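Local coordinates for protein homoprotocatechuate 2,3-dioxygenase (Brevibacterium fuscum, PDB 4Z6M) that probably uses a ferrous iron centre and molecular oxygen to cleave the aromatic ring of homoprotocatechuate, as an extradiol-type dioxygenase, at residues 117-129 and 158-170. The protein carries 1 engineered substitution. Sequence-based numbering, arbitrary orientation.
Sequences RVEDPLGFPYEFF and QVTPDVPRGRKYL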
loop_
_atom_site.group_PDB
_atom_site.type_symbol
_atom_site.label_atom_id
_atom_site.label_comp_id
_atom_site.label_asym_id
_atom_site.label_seq_id
_atom_site.Cartn_x
_atom_site.Cartn_y
_atom_site.Cartn_z
ATOM N N ARG A 117 35.449 -16.794 13.698
ATOM C CA ARG A 117 34.932 -17.550 12.574
ATOM C C ARG A 117 35.201 -19.017 12.773
ATOM O O ARG A 117 36.228 -19.405 13.365
ATOM C CB ARG A 117 35.516 -17.052 11.258
ATOM C CG ARG A 117 34.927 -15.701 10.879
ATOM C CD ARG A 117 35.320 -15.219 9.500
ATOM N NE ARG A 117 34.700 -13.922 9.252
ATOM C CZ ARG A 117 34.684 -13.288 8.081
ATOM N NH1 ARG A 117 35.285 -13.800 7.015
ATOM N NH2 ARG A 117 34.053 -12.118 7.976
ATOM N N VAL A 118 34.255 -19.828 12.297
ATOM C CA VAL A 118 34.324 -21.273 12.470
ATOM C C VAL A 118 33.926 -21.954 11.181
ATOM O O VAL A 118 33.125 -21.419 10.422
ATOM C CB VAL A 118 33.458 -21.763 13.633
ATOM C CG1 VAL A 118 33.765 -21.000 14.898
ATOM C CG2 VAL A 118 31.986 -21.647 13.323
ATOM N N GLU A 119 34.518 -23.120 10.919
ATOM C CA GLU A 119 33.970 -24.066 9.953
ATOM C C GLU A 119 33.041 -25.003 10.701
ATOM O O GLU A 119 33.495 -25.884 11.440
ATOM C CB GLU A 119 35.092 -24.864 9.274
ATOM C CG GLU A 119 35.960 -24.020 8.379
ATOM C CD GLU A 119 37.210 -24.733 7.863
ATOM O OE1 GLU A 119 37.291 -25.986 7.960
ATOM O OE2 GLU A 119 38.119 -24.016 7.363
ATOM N N ASP A 120 31.738 -24.780 10.559
ATOM C CA ASP A 120 30.790 -25.418 11.470
ATOM C C ASP A 120 30.563 -26.873 11.041
ATOM O O ASP A 120 31.100 -27.314 10.002
ATOM C CB ASP A 120 29.515 -24.584 11.630
ATOM C CG ASP A 120 28.403 -24.930 10.655
ATOM O OD1 ASP A 120 28.595 -25.559 9.587
ATOM O OD2 ASP A 120 27.270 -24.504 10.989
ATOM N N PRO A 121 29.821 -27.645 11.849
ATOM C CA PRO A 121 29.657 -29.082 11.537
ATOM C C PRO A 121 28.993 -29.412 10.191
ATOM O O PRO A 121 29.095 -30.555 9.704
ATOM C CB PRO A 121 28.791 -29.581 12.685
ATOM C CG PRO A 121 29.057 -28.648 13.805
ATOM C CD PRO A 121 29.259 -27.315 13.168
ATOM N N LEU A 122 28.297 -28.442 9.611
ATOM C CA LEU A 122 27.700 -28.588 8.288
ATOM C C LEU A 122 28.553 -28.012 7.177
ATOM O O LEU A 122 28.128 -27.967 6.019
ATOM C CB LEU A 122 26.300 -27.947 8.245
ATOM C CG LEU A 122 25.310 -28.415 9.319
ATOM C CD1 LEU A 122 23.977 -27.681 9.171
ATOM C CD2 LEU A 122 25.124 -29.930 9.283
ATOM N N GLY A 123 29.741 -27.526 7.526
ATOM C CA GLY A 123 30.676 -26.997 6.530
ATOM C C GLY A 123 30.546 -25.515 6.239
ATOM O O GLY A 123 31.148 -25.024 5.282
ATOM N N PHE A 124 29.758 -24.798 7.046
ATOM C CA PHE A 124 29.479 -23.397 6.773
ATOM C C PHE A 124 30.400 -22.493 7.577
ATOM O O PHE A 124 30.709 -22.774 8.730
ATOM C CB PHE A 124 28.019 -23.047 7.070
ATOM C CG PHE A 124 27.074 -23.572 6.057
ATOM C CD1 PHE A 124 26.576 -24.854 6.180
ATOM C CD2 PHE A 124 26.689 -22.809 4.970
ATOM C CE1 PHE A 124 25.708 -25.360 5.235
ATOM C CE2 PHE A 124 25.830 -23.315 4.018
ATOM C CZ PHE A 124 25.325 -24.591 4.165
ATOM N N PRO A 125 30.807 -21.368 6.967
ATOM C CA PRO A 125 31.662 -20.393 7.635
ATOM C C PRO A 125 30.778 -19.448 8.444
ATOM O O PRO A 125 30.270 -18.451 7.912
ATOM C CB PRO A 125 32.364 -19.691 6.475
ATOM C CG PRO A 125 31.410 -19.785 5.345
ATOM C CD PRO A 125 30.650 -21.078 5.530
ATOM N N TYR A 126 30.609 -19.758 9.715
ATOM C CA TYR A 126 29.867 -18.894 10.633
ATOM C C TYR A 126 30.812 -17.905 11.301
ATOM O O TYR A 126 31.938 -18.267 11.650
ATOM C CB TYR A 126 29.174 -19.722 11.710
ATOM C CG TYR A 126 27.818 -20.327 11.385
ATOM C CD1 TYR A 126 27.283 -20.357 10.098
ATOM C CD2 TYR A 126 27.040 -20.812 12.418
ATOM C CE1 TYR A 126 25.997 -20.866 9.870
ATOM C CE2 TYR A 126 25.768 -21.327 12.197
ATOM C CZ TYR A 126 25.253 -21.359 10.920
ATOM O OH TYR A 126 23.978 -21.830 10.715
ATOM N N GLU A 127 30.341 -16.664 11.511
ATOM C CA GLU A 127 31.031 -15.723 12.390
ATOM C C GLU A 127 30.132 -15.358 13.574
ATOM O O GLU A 127 28.929 -15.193 13.408
ATOM C CB GLU A 127 31.431 -14.434 11.658
ATOM C CG GLU A 127 32.197 -13.458 12.556
ATOM C CD GLU A 127 32.642 -12.195 11.840
ATOM O OE1 GLU A 127 33.698 -12.232 11.133
ATOM O OE2 GLU A 127 31.930 -11.173 11.974
ATOM N N PHE A 128 30.741 -15.216 14.743
ATOM C CA PHE A 128 30.105 -14.674 15.930
ATOM C C PHE A 128 30.910 -13.479 16.399
ATOM O O PHE A 128 32.144 -13.540 16.521
ATOM C CB PHE A 128 30.054 -15.726 17.020
ATOM C CG PHE A 128 29.303 -16.953 16.610
ATOM C CD1 PHE A 128 27.925 -16.996 16.738
ATOM C CD2 PHE A 128 29.956 -18.013 15.993
ATOM C CE1 PHE A 128 27.209 -18.096 16.307
ATOM C CE2 PHE A 128 29.247 -19.121 15.564
ATOM C CZ PHE A 128 27.874 -19.164 15.727
ATOM N N PHE A 129 30.205 -12.388 16.667
ATOM C CA PHE A 129 30.852 -11.150 17.134
ATOM C C PHE A 129 29.859 -10.401 18.019
ATOM O O PHE A 129 28.639 -10.576 17.856
ATOM C CB PHE A 129 31.284 -10.269 15.957
ATOM C CG PHE A 129 30.127 -9.593 15.267
ATOM C CD1 PHE A 129 29.444 -10.243 14.261
ATOM C CD2 PHE A 129 29.667 -8.347 15.699
ATOM C CE1 PHE A 129 28.330 -9.658 13.676
ATOM C CE2 PHE A 129 28.561 -7.755 15.105
ATOM C CZ PHE A 129 27.898 -8.407 14.096
ATOM N N GLN A 158 20.446 -21.896 4.098
ATOM C CA GLN A 158 21.567 -22.808 3.812
ATOM C C GLN A 158 21.065 -24.084 3.158
ATOM O O GLN A 158 20.080 -24.664 3.613
ATOM C CB GLN A 158 22.216 -23.174 5.131
ATOM C CG GLN A 158 22.708 -21.988 5.936
ATOM C CD GLN A 158 23.173 -22.358 7.315
ATOM O OE1 GLN A 158 22.843 -21.718 8.301
ATOM N NE2 GLN A 158 23.951 -23.417 7.393
ATOM N N VAL A 159 21.755 -24.552 2.128
ATOM C CA VAL A 159 21.473 -25.861 1.561
ATOM C C VAL A 159 22.399 -26.898 2.204
ATOM O O VAL A 159 23.623 -26.741 2.207
ATOM C CB VAL A 159 21.669 -25.891 0.030
ATOM C CG1 VAL A 159 21.180 -27.216 -0.528
ATOM C CG2 VAL A 159 20.996 -24.731 -0.688
ATOM N N THR A 160 21.797 -27.965 2.722
ATOM C CA THR A 160 22.526 -28.990 3.455
ATOM C C THR A 160 21.845 -30.344 3.170
ATOM O O THR A 160 20.630 -30.404 3.017
ATOM C CB THR A 160 22.601 -28.653 4.976
ATOM O OG1 THR A 160 23.621 -29.430 5.607
ATOM C CG2 THR A 160 21.291 -28.889 5.690
ATOM N N PRO A 161 22.624 -31.440 3.073
ATOM C CA PRO A 161 21.995 -32.692 2.566
ATOM C C PRO A 161 21.101 -33.410 3.573
ATOM O O PRO A 161 20.181 -34.110 3.149
ATOM C CB PRO A 161 23.193 -33.556 2.159
ATOM C CG PRO A 161 24.338 -32.976 2.926
ATOM C CD PRO A 161 24.090 -31.501 3.040
ATOM N N ASP A 162 21.379 -33.271 4.874
ATOM C CA ASP A 162 20.653 -33.983 5.937
ATOM C C ASP A 162 19.991 -32.947 6.840
ATOM O O ASP A 162 20.635 -32.369 7.722
ATOM C CB ASP A 162 21.655 -34.858 6.725
ATOM C CG ASP A 162 20.999 -35.739 7.794
ATOM O OD1 ASP A 162 19.872 -35.426 8.265
ATOM O OD2 ASP A 162 21.667 -36.719 8.212
ATOM N N VAL A 163 18.692 -32.704 6.655
ATOM C CA VAL A 163 18.060 -31.604 7.392
ATOM C C VAL A 163 17.911 -31.914 8.886
ATOM O O VAL A 163 18.250 -31.076 9.700
ATOM C CB VAL A 163 16.774 -31.134 6.700
ATOM C CG1 VAL A 163 16.093 -30.039 7.513
ATOM C CG2 VAL A 163 17.117 -30.641 5.290
ATOM N N PRO A 164 17.451 -33.128 9.259
ATOM C CA PRO A 164 17.354 -33.419 10.679
ATOM C C PRO A 164 18.674 -33.289 11.433
ATOM O O PRO A 164 18.690 -32.811 12.575
ATOM C CB PRO A 164 16.811 -34.851 10.705
ATOM C CG PRO A 164 16.011 -34.932 9.443
ATOM C CD PRO A 164 16.841 -34.187 8.439
ATOM N N ARG A 165 19.772 -33.706 10.818
ATOM C CA ARG A 165 21.076 -33.605 11.461
ATOM C C ARG A 165 21.435 -32.149 11.729
ATOM O O ARG A 165 21.886 -31.795 12.829
ATOM C CB ARG A 165 22.147 -34.257 10.592
ATOM C CG ARG A 165 23.553 -34.213 11.181
ATOM C CD ARG A 165 24.512 -34.967 10.288
ATOM N NE ARG A 165 25.832 -35.079 10.914
ATOM C CZ ARG A 165 26.907 -34.363 10.588
ATOM N NH1 ARG A 165 26.885 -33.473 9.602
ATOM N NH2 ARG A 165 28.037 -34.560 11.260
ATOM N N GLY A 166 21.217 -31.301 10.728
ATOM C CA GLY A 166 21.475 -29.876 10.897
ATOM C C GLY A 166 20.544 -29.209 11.881
ATOM O O GLY A 166 20.962 -28.356 12.653
ATOM N N ARG A 167 19.268 -29.587 11.830
ATOM C CA ARG A 167 18.273 -29.042 12.754
ATOM C C ARG A 167 18.639 -29.277 14.216
ATOM O O ARG A 167 18.573 -28.362 15.022
ATOM C CB ARG A 167 16.887 -29.613 12.448
ATOM C CG ARG A 167 15.821 -29.276 13.476
ATOM C CD ARG A 167 14.642 -30.172 13.204
ATOM N NE ARG A 167 13.509 -29.906 14.073
ATOM C CZ ARG A 167 12.245 -29.953 13.644
ATOM N NH1 ARG A 167 11.967 -30.218 12.359
ATOM N NH2 ARG A 167 11.270 -29.696 14.474
ATOM N N LYS A 168 19.022 -30.501 14.556
ATOM C CA LYS A 168 19.406 -30.821 15.928
ATOM C C LYS A 168 20.581 -29.956 16.398
ATOM O O LYS A 168 20.560 -29.411 17.511
ATOM C CB LYS A 168 19.733 -32.303 16.041
ATOM C CG LYS A 168 19.858 -32.773 17.471
ATOM C CD LYS A 168 21.274 -32.736 17.976
ATOM C CE LYS A 168 21.447 -33.711 19.129
ATOM N NZ LYS A 168 22.663 -33.336 19.875
ATOM N N TYR A 169 21.577 -29.804 15.537
ATOM C CA TYR A 169 22.746 -28.986 15.844
ATOM C C TYR A 169 22.358 -27.521 16.092
ATOM O O TYR A 169 22.781 -26.920 17.067
ATOM C CB TYR A 169 23.802 -29.149 14.746
ATOM C CG TYR A 169 24.630 -27.915 14.441
ATOM C CD1 TYR A 169 25.585 -27.446 15.334
ATOM C CD2 TYR A 169 24.442 -27.224 13.267
ATOM C CE1 TYR A 169 26.337 -26.316 15.059
ATOM C CE2 TYR A 169 25.187 -26.085 12.979
ATOM C CZ TYR A 169 26.128 -25.652 13.874
ATOM O OH TYR A 169 26.871 -24.540 13.591
ATOM N N LEU A 170 21.502 -26.975 15.229
ATOM C CA LEU A 170 21.063 -25.585 15.394
ATOM C C LEU A 170 20.182 -25.418 16.613
ATOM O O LEU A 170 20.249 -24.384 17.271
ATOM C CB LEU A 170 20.389 -25.054 14.126
ATOM C CG LEU A 170 21.330 -24.826 12.935
ATOM C CD1 LEU A 170 20.542 -24.469 11.694
ATOM C CD2 LEU A 170 22.388 -23.767 13.198
HETATM O O HOH W 1 24.809 -24.410 9.889
HETATM O O HOH W 2 30.173 -32.818 10.874
HETATM O O HOH W 3 26.090 -29.082 4.583
#
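Tyr169 OH donates a hydrogen bond to Asp120 OD2 (2.6 Å), with carboxylate and ring nearly perpendicular. Pro121, rigid and apolar, lays CG over one face of the Tyr169 ring in a CH-pi contact. Leu122 pushes CD1 to 3.7 Å from Gly166 CA, where the helix has no side chain to hold it off. Deeper in, Tyr126 OH gives a hydrogen bond to Gln158 OE1 (2.7 Å) in the carbonyl plane, on a lone pair. With CG beside its own backbone N (chi1 -57°) and the chain extended beyond, Gln158 also sets NE2 above the centre of the Phe124 ring, 3.2 Å from CD1. A water accepts from that NE2 and donates to Asp120 OD2, and more weakly to Tyr126 OH.

Asp120 OD1 accepts from Leu122 N, closing an Asx turn, and from Phe124 N on the opposite face, in the type I beta turn, Asp120 to Gly123, that links the hairpin's strands. Tyr169 OH also hydrogen-bonds with Tyr94 OH, and Gln158 OE1 with Thr202 OG1. Hairpin 117-129 of one glyoxalase-family region thus docks on strand 158-160 and helix 163-170 of the next, and so many donors around one buried carboxylate probably favour its charged form.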